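Local coordinates for protein cysteine desulfurase (Elizabethkingia anophelis NUHP1, PDB 5VPR) that probably catalyses the pyridoxal-phosphate-dependent removal of sulfur from L-cysteine to give L-alanine, passing the sulfur to a carrier, at residues E74-F86 with I287-E301. Sequence-based numbering, arbitrary orientation.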
ATOM      1  N   GLU A  74      -2.065  24.568  11.378  1.00 42.72           N
ATOM      2  CA  GLU A  74      -2.783  24.800  10.130  1.00 43.81           C
ATOM      3  C   GLU A  74      -2.203  23.964   8.989  1.00 38.59           C
ATOM      4  O   GLU A  74      -2.946  23.418   8.161  1.00 37.30           O
ATOM      5  CB  GLU A  74      -2.731  26.289   9.801  1.00 50.61           C
ATOM      6  CG  GLU A  74      -3.520  26.718   8.590  1.00 72.50           C
ATOM      7  CD  GLU A  74      -3.551  28.233   8.452  1.00 86.89           C
ATOM      8  OE1 GLU A  74      -2.989  28.923   9.338  1.00 87.40           O
ATOM      9  OE2 GLU A  74      -4.135  28.729   7.463  1.00 91.82           O
ATOM     10  N   MET A  75      -0.877  23.868   8.919  1.00 34.01           N
ATOM     11  CA  MET A  75      -0.250  23.084   7.859  1.00 35.84           C
ATOM     12  C   MET A  75      -0.614  21.610   7.975  1.00 37.29           C
ATOM     13  O   MET A  75      -0.855  20.943   6.962  1.00 37.01           O
ATOM     14  CB  MET A  75       1.272  23.258   7.897  1.00 34.90           C
ATOM     15  CG  MET A  75       1.753  24.656   7.500  1.00 41.18           C
ATOM     16  SD  MET A  75       3.526  24.872   7.776  1.00 50.49           S
ATOM     17  CE  MET A  75       4.240  23.586   6.736  1.00 49.40           C
ATOM     18  N   MET A  76      -0.651  21.076   9.198  1.00 35.78           N
ATOM     19  CA  MET A  76      -1.023  19.671   9.355  1.00 34.30           C
ATOM     20  C   MET A  76      -2.481  19.458   8.982  1.00 36.70           C
ATOM     21  O   MET A  76      -2.821  18.440   8.360  1.00 36.75           O
ATOM     22  CB  MET A  76      -0.757  19.185  10.786  1.00 33.91           C
ATOM     23  CG  MET A  76      -0.551  17.664  10.860  1.00 31.86           C
ATOM     24  SD  MET A  76      -0.252  17.039  12.526  1.00 34.77           S
ATOM     25  CE  MET A  76      -1.948  16.926  13.122  1.00 36.33           C
ATOM     26  N   GLU A  77      -3.354  20.425   9.323  1.00 36.69           N
ATOM     27  CA  GLU A  77      -4.763  20.308   8.956  1.00 37.55           C
ATOM     28  C   GLU A  77      -4.962  20.487   7.459  1.00 42.97           C
ATOM     29  O   GLU A  77      -5.833  19.835   6.869  1.00 43.30           O
ATOM     30  CB  GLU A  77      -5.626  21.308   9.732  1.00 44.20           C
ATOM     31  CG  GLU A  77      -5.728  21.015  11.231  1.00 48.64           C
ATOM     32  CD  GLU A  77      -6.094  19.556  11.534  1.00 55.42           C
ATOM     33  OE1 GLU A  77      -7.088  19.054  10.960  1.00 51.13           O
ATOM     34  OE2 GLU A  77      -5.386  18.912  12.347  1.00 46.06           O
ATOM     35  N   ASP A  78      -4.174  21.365   6.823  1.00 45.71           N
ATOM     36  CA  ASP A  78      -4.178  21.418   5.358  1.00 40.42           C
ATOM     37  C   ASP A  78      -3.815  20.061   4.760  1.00 44.22           C
ATOM     38  O   ASP A  78      -4.408  19.628   3.761  1.00 40.45           O
ATOM     39  CB  ASP A  78      -3.193  22.470   4.851  1.00 46.72           C
ATOM     40  CG  ASP A  78      -3.618  23.890   5.175  1.00 60.67           C
ATOM     41  OD1 ASP A  78      -4.809  24.115   5.478  1.00 57.48           O
ATOM     42  OD2 ASP A  78      -2.746  24.785   5.112  1.00 68.39           O
ATOM     43  N   ALA A  79      -2.830  19.384   5.352  1.00 37.12           N
ATOM     44  CA  ALA A  79      -2.425  18.072   4.847  1.00 36.65           C
ATOM     45  C   ALA A  79      -3.541  17.051   5.021  1.00 39.96           C
ATOM     46  O   ALA A  79      -3.797  16.237   4.119  1.00 38.71           O
ATOM     47  CB  ALA A  79      -1.155  17.594   5.551  1.00 35.31           C
ATOM     48  N   ARG A  80      -4.242  17.101   6.156  1.00 34.22           N
ATOM     49  CA  ARG A  80      -5.382  16.209   6.338  1.00 37.68           C
ATOM     50  C   ARG A  80      -6.417  16.405   5.239  1.00 33.91           C
ATOM     51  O   ARG A  80      -7.006  15.433   4.755  1.00 36.76           O
ATOM     52  CB  ARG A  80      -6.030  16.415   7.705  1.00 37.24           C
ATOM     53  CG  ARG A  80      -7.025  15.287   8.060  1.00 37.72           C
ATOM     54  CD  ARG A  80      -7.792  15.545   9.381  1.00 38.48           C
ATOM     55  NE  ARG A  80      -6.952  16.001  10.503  1.00 35.06           N
ATOM     56  CZ  ARG A  80      -6.386  15.215  11.423  1.00 43.88           C
ATOM     57  NH1 ARG A  80      -6.524  13.894  11.380  1.00 37.68           N
ATOM     58  NH2 ARG A  80      -5.673  15.757  12.412  1.00 40.27           N
ATOM     59  N   LYS A  81      -6.658  17.658   4.833  1.00 40.34           N
ATOM     60  CA  LYS A  81      -7.665  17.903   3.807  1.00 42.45           C
ATOM     61  C   LYS A  81      -7.186  17.446   2.436  1.00 44.21           C
ATOM     62  O   LYS A  81      -8.000  17.024   1.601  1.00 44.85           O
ATOM     63  CB  LYS A  81      -8.060  19.385   3.784  1.00 38.66           C
ATOM     64  CG  LYS A  81      -8.739  19.885   5.083  1.00 38.74           C
ATOM     65  CD  LYS A  81      -9.255  21.312   4.926  1.00 42.80           C
ATOM     66  CE  LYS A  81      -9.886  21.826   6.223  1.00 49.12           C
ATOM     67  NZ  LYS A  81      -8.888  21.734   7.334  1.00 54.36           N
ATOM     68  N   LYS A  82      -5.879  17.519   2.179  1.00 40.49           N
ATOM     69  CA  LYS A  82      -5.349  16.964   0.937  1.00 46.90           C
ATOM     70  C   LYS A  82      -5.612  15.463   0.859  1.00 43.43           C
ATOM     71  O   LYS A  82      -6.065  14.954  -0.172  1.00 41.88           O
ATOM     72  CB  LYS A  82      -3.852  17.250   0.817  1.00 46.40           C
ATOM     73  CG  LYS A  82      -3.470  18.727   0.685  1.00 44.19           C
ATOM     74  CD  LYS A  82      -1.939  18.832   0.681  1.00 47.01           C
ATOM     75  CE  LYS A  82      -1.402  20.258   0.647  1.00 48.10           C
ATOM     76  NZ  LYS A  82       0.107  20.203   0.611  1.00 45.64           N
ATOM     77  N   VAL A  83      -5.334  14.739   1.948  1.00 33.70           N
ATOM     78  CA  VAL A  83      -5.582  13.300   1.966  1.00 31.87           C
ATOM     79  C   VAL A  83      -7.076  13.015   1.836  1.00 37.86           C
ATOM     80  O   VAL A  83      -7.483  12.099   1.111  1.00 36.86           O
ATOM     81  CB  VAL A  83      -4.999  12.665   3.244  1.00 31.97           C
ATOM     82  CG1 VAL A  83      -5.333  11.182   3.295  1.00 32.31           C
ATOM     83  CG2 VAL A  83      -3.482  12.870   3.303  1.00 29.92           C
ATOM     84  N   GLN A  84      -7.911  13.793   2.539  1.00 32.46           N
ATOM     85  CA  GLN A  84      -9.365  13.658   2.418  1.00 36.24           C
ATOM     86  C   GLN A  84      -9.815  13.707   0.960  1.00 42.67           C
ATOM     87  O   GLN A  84     -10.524  12.812   0.483  1.00 44.46           O
ATOM     88  CB  GLN A  84     -10.069  14.762   3.221  1.00 37.67           C
ATOM     89  CG  GLN A  84     -11.600  14.635   3.187  1.00 42.55           C
ATOM     90  CD  GLN A  84     -12.332  15.949   3.360  1.00 47.83           C
ATOM     91  OE1 GLN A  84     -11.753  16.963   3.760  1.00 49.58           O
ATOM     92  NE2 GLN A  84     -13.624  15.941   3.045  1.00 44.88           N
ATOM     93  N   ARG A  85      -9.404  14.752   0.235  1.00 41.20           N
ATOM     94  CA  ARG A  85      -9.770  14.866  -1.177  1.00 44.05           C
ATOM     95  C   ARG A  85      -9.157  13.746  -2.011  1.00 49.01           C
ATOM     96  O   ARG A  85      -9.777  13.271  -2.969  1.00 48.79           O
ATOM     97  CB  ARG A  85      -9.345  16.235  -1.717  1.00 40.80           C
ATOM     98  CG  ARG A  85     -10.202  17.394  -1.201  1.00 51.85           C
ATOM     99  CD  ARG A  85      -9.872  18.712  -1.902  1.00 53.66           C
ATOM    100  NE  ARG A  85      -8.543  19.181  -1.540  1.00 59.75           N
ATOM    101  CZ  ARG A  85      -8.280  19.927  -0.470  1.00 65.62           C
ATOM    102  NH1 ARG A  85      -9.266  20.301   0.340  1.00 67.85           N
ATOM    103  NH2 ARG A  85      -7.030  20.303  -0.211  1.00 58.92           N
ATOM    104  N   PHE A  86      -7.957  13.301  -1.640  1.00 41.18           N
ATOM    105  CA  PHE A  86      -7.257  12.245  -2.364  1.00 41.17           C
ATOM    106  C   PHE A  86      -8.045  10.935  -2.363  1.00 46.68           C
ATOM    107  O   PHE A  86      -8.115  10.252  -3.391  1.00 46.45           O
ATOM    108  CB  PHE A  86      -5.867  12.065  -1.739  1.00 36.92           C
ATOM    109  CG  PHE A  86      -4.988  11.074  -2.446  1.00 33.49           C
ATOM    110  CD1 PHE A  86      -4.472  11.352  -3.702  1.00 42.51           C
ATOM    111  CD2 PHE A  86      -4.639   9.879  -1.830  1.00 38.56           C
ATOM    112  CE1 PHE A  86      -3.623  10.446  -4.342  1.00 46.20           C
ATOM    113  CE2 PHE A  86      -3.795   8.960  -2.467  1.00 38.47           C
ATOM    114  CZ  PHE A  86      -3.293   9.245  -3.720  1.00 42.65           C
ATOM    115  N   ILE A 287       4.202  15.423  13.100  1.00 31.67           N
ATOM    116  CA  ILE A 287       3.731  16.615  12.384  1.00 30.72           C
ATOM    117  C   ILE A 287       4.383  16.715  11.013  1.00 33.79           C
ATOM    118  O   ILE A 287       3.710  16.918   9.995  1.00 31.41           O
ATOM    119  CB  ILE A 287       4.016  17.886  13.214  1.00 34.15           C
ATOM    120  CG1 ILE A 287       3.313  17.830  14.578  1.00 39.39           C
ATOM    121  CG2 ILE A 287       3.591  19.139  12.406  1.00 31.38           C
ATOM    122  CD1 ILE A 287       4.051  18.585  15.705  1.00 39.55           C
ATOM    123  N   ALA A 288       5.716  16.597  10.979  1.00 28.52           N
ATOM    124  CA  ALA A 288       6.458  16.694   9.728  1.00 35.62           C
ATOM    125  C   ALA A 288       6.017  15.623   8.743  1.00 29.42           C
ATOM    126  O   ALA A 288       5.784  15.908   7.561  1.00 31.15           O
ATOM    127  CB  ALA A 288       7.956  16.574   9.999  1.00 31.55           C
ATOM    128  N   GLY A 289       5.908  14.382   9.215  1.00 31.45           N
ATOM    129  CA  GLY A 289       5.498  13.298   8.339  1.00 29.82           C
ATOM    130  C   GLY A 289       4.087  13.482   7.800  1.00 32.53           C
ATOM    131  O   GLY A 289       3.826  13.201   6.631  1.00 29.59           O
ATOM    132  N   ASN A 290       3.166  13.973   8.641  1.00 32.10           N
ATOM    133  CA  ASN A 290       1.800  14.216   8.179  1.00 37.49           C
ATOM    134  C   ASN A 290       1.754  15.332   7.145  1.00 35.05           C
ATOM    135  O   ASN A 290       1.046  15.216   6.137  1.00 33.90           O
ATOM    136  CB  ASN A 290       0.882  14.544   9.363  1.00 32.76           C
ATOM    137  CG  ASN A 290       0.793  13.415  10.349  1.00 33.35           C
ATOM    138  OD1 ASN A 290       1.092  12.261  10.016  1.00 33.54           O
ATOM    139  ND2 ASN A 290       0.383  13.727  11.579  1.00 30.12           N
ATOM    140  N   ILE A 291       2.519  16.407   7.356  1.00 33.21           N
ATOM    141  CA  ILE A 291       2.623  17.445   6.332  1.00 31.59           C
ATOM    142  C   ILE A 291       3.175  16.861   5.038  1.00 36.11           C
ATOM    143  O   ILE A 291       2.670  17.141   3.940  1.00 34.71           O
ATOM    144  CB  ILE A 291       3.487  18.615   6.844  1.00 33.52           C
ATOM    145  CG1 ILE A 291       2.747  19.378   7.951  1.00 33.07           C
ATOM    146  CG2 ILE A 291       3.853  19.558   5.702  1.00 38.95           C
ATOM    147  CD1 ILE A 291       3.625  20.381   8.666  1.00 40.09           C
ATOM    148  N   ALA A 292       4.209  16.023   5.147  1.00 31.04           N
ATOM    149  CA  ALA A 292       4.884  15.521   3.959  1.00 30.74           C
ATOM    150  C   ALA A 292       4.051  14.473   3.217  1.00 35.72           C
ATOM    151  O   ALA A 292       4.168  14.368   1.988  1.00 35.73           O
ATOM    152  CB  ALA A 292       6.248  14.957   4.340  1.00 31.55           C
ATOM    153  N   ILE A 293       3.203  13.700   3.918  1.00 32.32           N
ATOM    154  CA  ILE A 293       2.327  12.788   3.174  1.00 34.96           C
ATOM    155  C   ILE A 293       1.299  13.585   2.372  1.00 37.06           C
ATOM    156  O   ILE A 293       0.860  13.144   1.301  1.00 35.98           O
ATOM    157  CB  ILE A 293       1.670  11.727   4.092  1.00 32.74           C
ATOM    158  CG1 ILE A 293       1.243  10.494   3.267  1.00 32.37           C
ATOM    159  CG2 ILE A 293       0.456  12.267   4.846  1.00 27.21           C
ATOM    160  CD1 ILE A 293       0.634   9.356   4.076  1.00 31.45           C
ATOM    161  N   GLY A 294       0.922  14.783   2.840  1.00 34.09           N
ATOM    162  CA  GLY A 294       0.130  15.669   1.995  1.00 33.58           C
ATOM    163  C   GLY A 294       0.881  16.105   0.750  1.00 34.58           C
ATOM    164  O   GLY A 294       0.293  16.249  -0.331  1.00 36.98           O
ATOM    165  N   THR A 295       2.189  16.345   0.886  1.00 33.45           N
ATOM    166  CA  THR A 295       3.010  16.707  -0.264  1.00 36.87           C
ATOM    167  C   THR A 295       3.155  15.535  -1.228  1.00 38.53           C
ATOM    168  O   THR A 295       3.214  15.736  -2.443  1.00 37.46           O
ATOM    169  CB  THR A 295       4.384  17.185   0.211  1.00 40.60           C
ATOM    170  OG1 THR A 295       4.203  18.158   1.243  1.00 40.18           O
ATOM    171  CG2 THR A 295       5.174  17.813  -0.937  1.00 40.47           C
ATOM    172  N   ALA A 296       3.194  14.310  -0.706  1.00 31.18           N
ATOM    173  CA  ALA A 296       3.194  13.137  -1.574  1.00 36.07           C
ATOM    174  C   ALA A 296       1.877  13.009  -2.337  1.00 39.51           C
ATOM    175  O   ALA A 296       1.868  12.595  -3.505  1.00 37.84           O
ATOM    176  CB  ALA A 296       3.474  11.890  -0.735  1.00 30.74           C
ATOM    177  N   VAL A 297       0.760  13.374  -1.703  1.00 34.75           N
ATOM    178  CA  VAL A 297      -0.509  13.467  -2.420  1.00 37.48           C
ATOM    179  C   VAL A 297      -0.411  14.512  -3.527  1.00 36.49           C
ATOM    180  O   VAL A 297      -0.839  14.279  -4.666  1.00 38.02           O
ATOM    181  CB  VAL A 297      -1.652  13.783  -1.438  1.00 41.65           C
ATOM    182  CG1 VAL A 297      -2.914  14.223  -2.197  1.00 40.67           C
ATOM    183  CG2 VAL A 297      -1.948  12.573  -0.573  1.00 44.65           C
ATOM    184  N   ASP A 298       0.163  15.678  -3.207  1.00 40.25           N
ATOM    185  CA  ASP A 298       0.360  16.724  -4.211  1.00 45.31           C
ATOM    186  C   ASP A 298       1.160  16.205  -5.402  1.00 38.81           C
ATOM    187  O   ASP A 298       0.844  16.511  -6.560  1.00 42.24           O
ATOM    188  CB  ASP A 298       1.076  17.926  -3.581  1.00 47.16           C
ATOM    189  CG  ASP A 298       0.187  18.732  -2.637  1.00 49.78           C
ATOM    190  OD1 ASP A 298      -1.046  18.522  -2.622  1.00 49.57           O
ATOM    191  OD2 ASP A 298       0.735  19.584  -1.904  1.00 45.71           O
ATOM    192  N   PHE A 299       2.205  15.419  -5.135  1.00 44.15           N
ATOM    193  CA  PHE A 299       3.036  14.888  -6.214  1.00 44.14           C
ATOM    194  C   PHE A 299       2.224  13.992  -7.136  1.00 43.54           C
ATOM    195  O   PHE A 299       2.287  14.113  -8.369  1.00 45.98           O
ATOM    196  CB  PHE A 299       4.220  14.106  -5.641  1.00 43.61           C
ATOM    197  CG  PHE A 299       4.922  13.265  -6.665  1.00 42.54           C
ATOM    198  CD1 PHE A 299       5.732  13.862  -7.625  1.00 41.55           C
ATOM    199  CD2 PHE A 299       4.749  11.892  -6.695  1.00 41.68           C
ATOM    200  CE1 PHE A 299       6.381  13.098  -8.599  1.00 47.00           C
ATOM    201  CE2 PHE A 299       5.391  11.121  -7.664  1.00 49.90           C
ATOM    202  CZ  PHE A 299       6.207  11.729  -8.619  1.00 45.15           C
ATOM    203  N   MET A 300       1.457  13.079  -6.549  1.00 41.28           N
ATOM    204  CA  MET A 300       0.625  12.197  -7.352  1.00 39.24           C
ATOM    205  C   MET A 300      -0.422  12.987  -8.129  1.00 43.14           C
ATOM    206  O   MET A 300      -0.636  12.725  -9.320  1.00 49.02           O
ATOM    207  CB  MET A 300      -0.019  11.139  -6.455  1.00 38.74           C
ATOM    208  CG  MET A 300       1.002  10.178  -5.863  1.00 38.75           C
ATOM    209  SD  MET A 300       0.299   8.756  -5.014  1.00 42.83           S
ATOM    210  CE  MET A 300      -0.593   7.910  -6.334  1.00 35.85           C
ATOM    211  N   GLU A 301      -1.069  13.975  -7.494  1.00 42.13           N
ATOM    212  CA  GLU A 301      -2.044  14.778  -8.236  1.00 44.66           C
ATOM    213  C   GLU A 301      -1.361  15.575  -9.343  1.00 48.92           C
ATOM    214  O   GLU A 301      -1.927  15.762 -10.426  1.00 54.52           O
ATOM    215  CB  GLU A 301      -2.817  15.712  -7.299  1.00 44.48           C
ATOM    216  CG  GLU A 301      -3.510  15.015  -6.121  1.00 56.09           C
ATOM    217  CD  GLU A 301      -4.936  14.538  -6.415  1.00 68.23           C
ATOM    218  OE1 GLU A 301      -5.268  14.292  -7.597  1.00 69.35           O
ATOM    219  OE2 GLU A 301      -5.729  14.410  -5.446  1.00 70.51           O
TER
HETATM  220  O   HOH W   1       0.903  18.993   3.050  1.00 37.61           O
HETATM  221  O   HOH W   2      -5.560  16.304  -2.597  1.00 42.19           O
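Helices 67-87 and 287-303 of the class-V aminotransferase fold pack where Ala79 meets Gly294; the axes of 74-86 and 287-301 run 8.1 Å apart at closest approach and 40° from parallel. Ala79 CB rests 3.3 Å from Asn290 O and against the bare backbone of Gly294 (CB to CA 4.2 Å), in keeping with the close approach. Lys82 fits as a knob among Gly294, Thr295, Val297 and Asp298. Its chain runs extended past Gly294 O, carrying NZ to Asp298 OD2 at 2.7 Å, a salt bridge met on the syn side but 29° out of the carboxylate plane. At one end Phe86, its ring laid alongside Val297 by a chi1 of -176°, takes a CH-pi contact from Val297 CG2, 4.1 Å from the ring centroid, while Met300 SD lies 3.8 Å from Phe86 CZ, an oblique Met-aromatic contact. At the other, Asn290 ND2 points a nearly straight but weak hydrogen bond at Met76 SD, and Met75 CE touches Ile291 CD1. Val83 and Ile293 both reach Ile242 of strand 241-245, joining the pair to the large sheet. The ammonium of Lys82 is thus held by a carboxylate and by a water that itself donates to Ile291 O, which probably favours its charged form beside a mainly apolar interface.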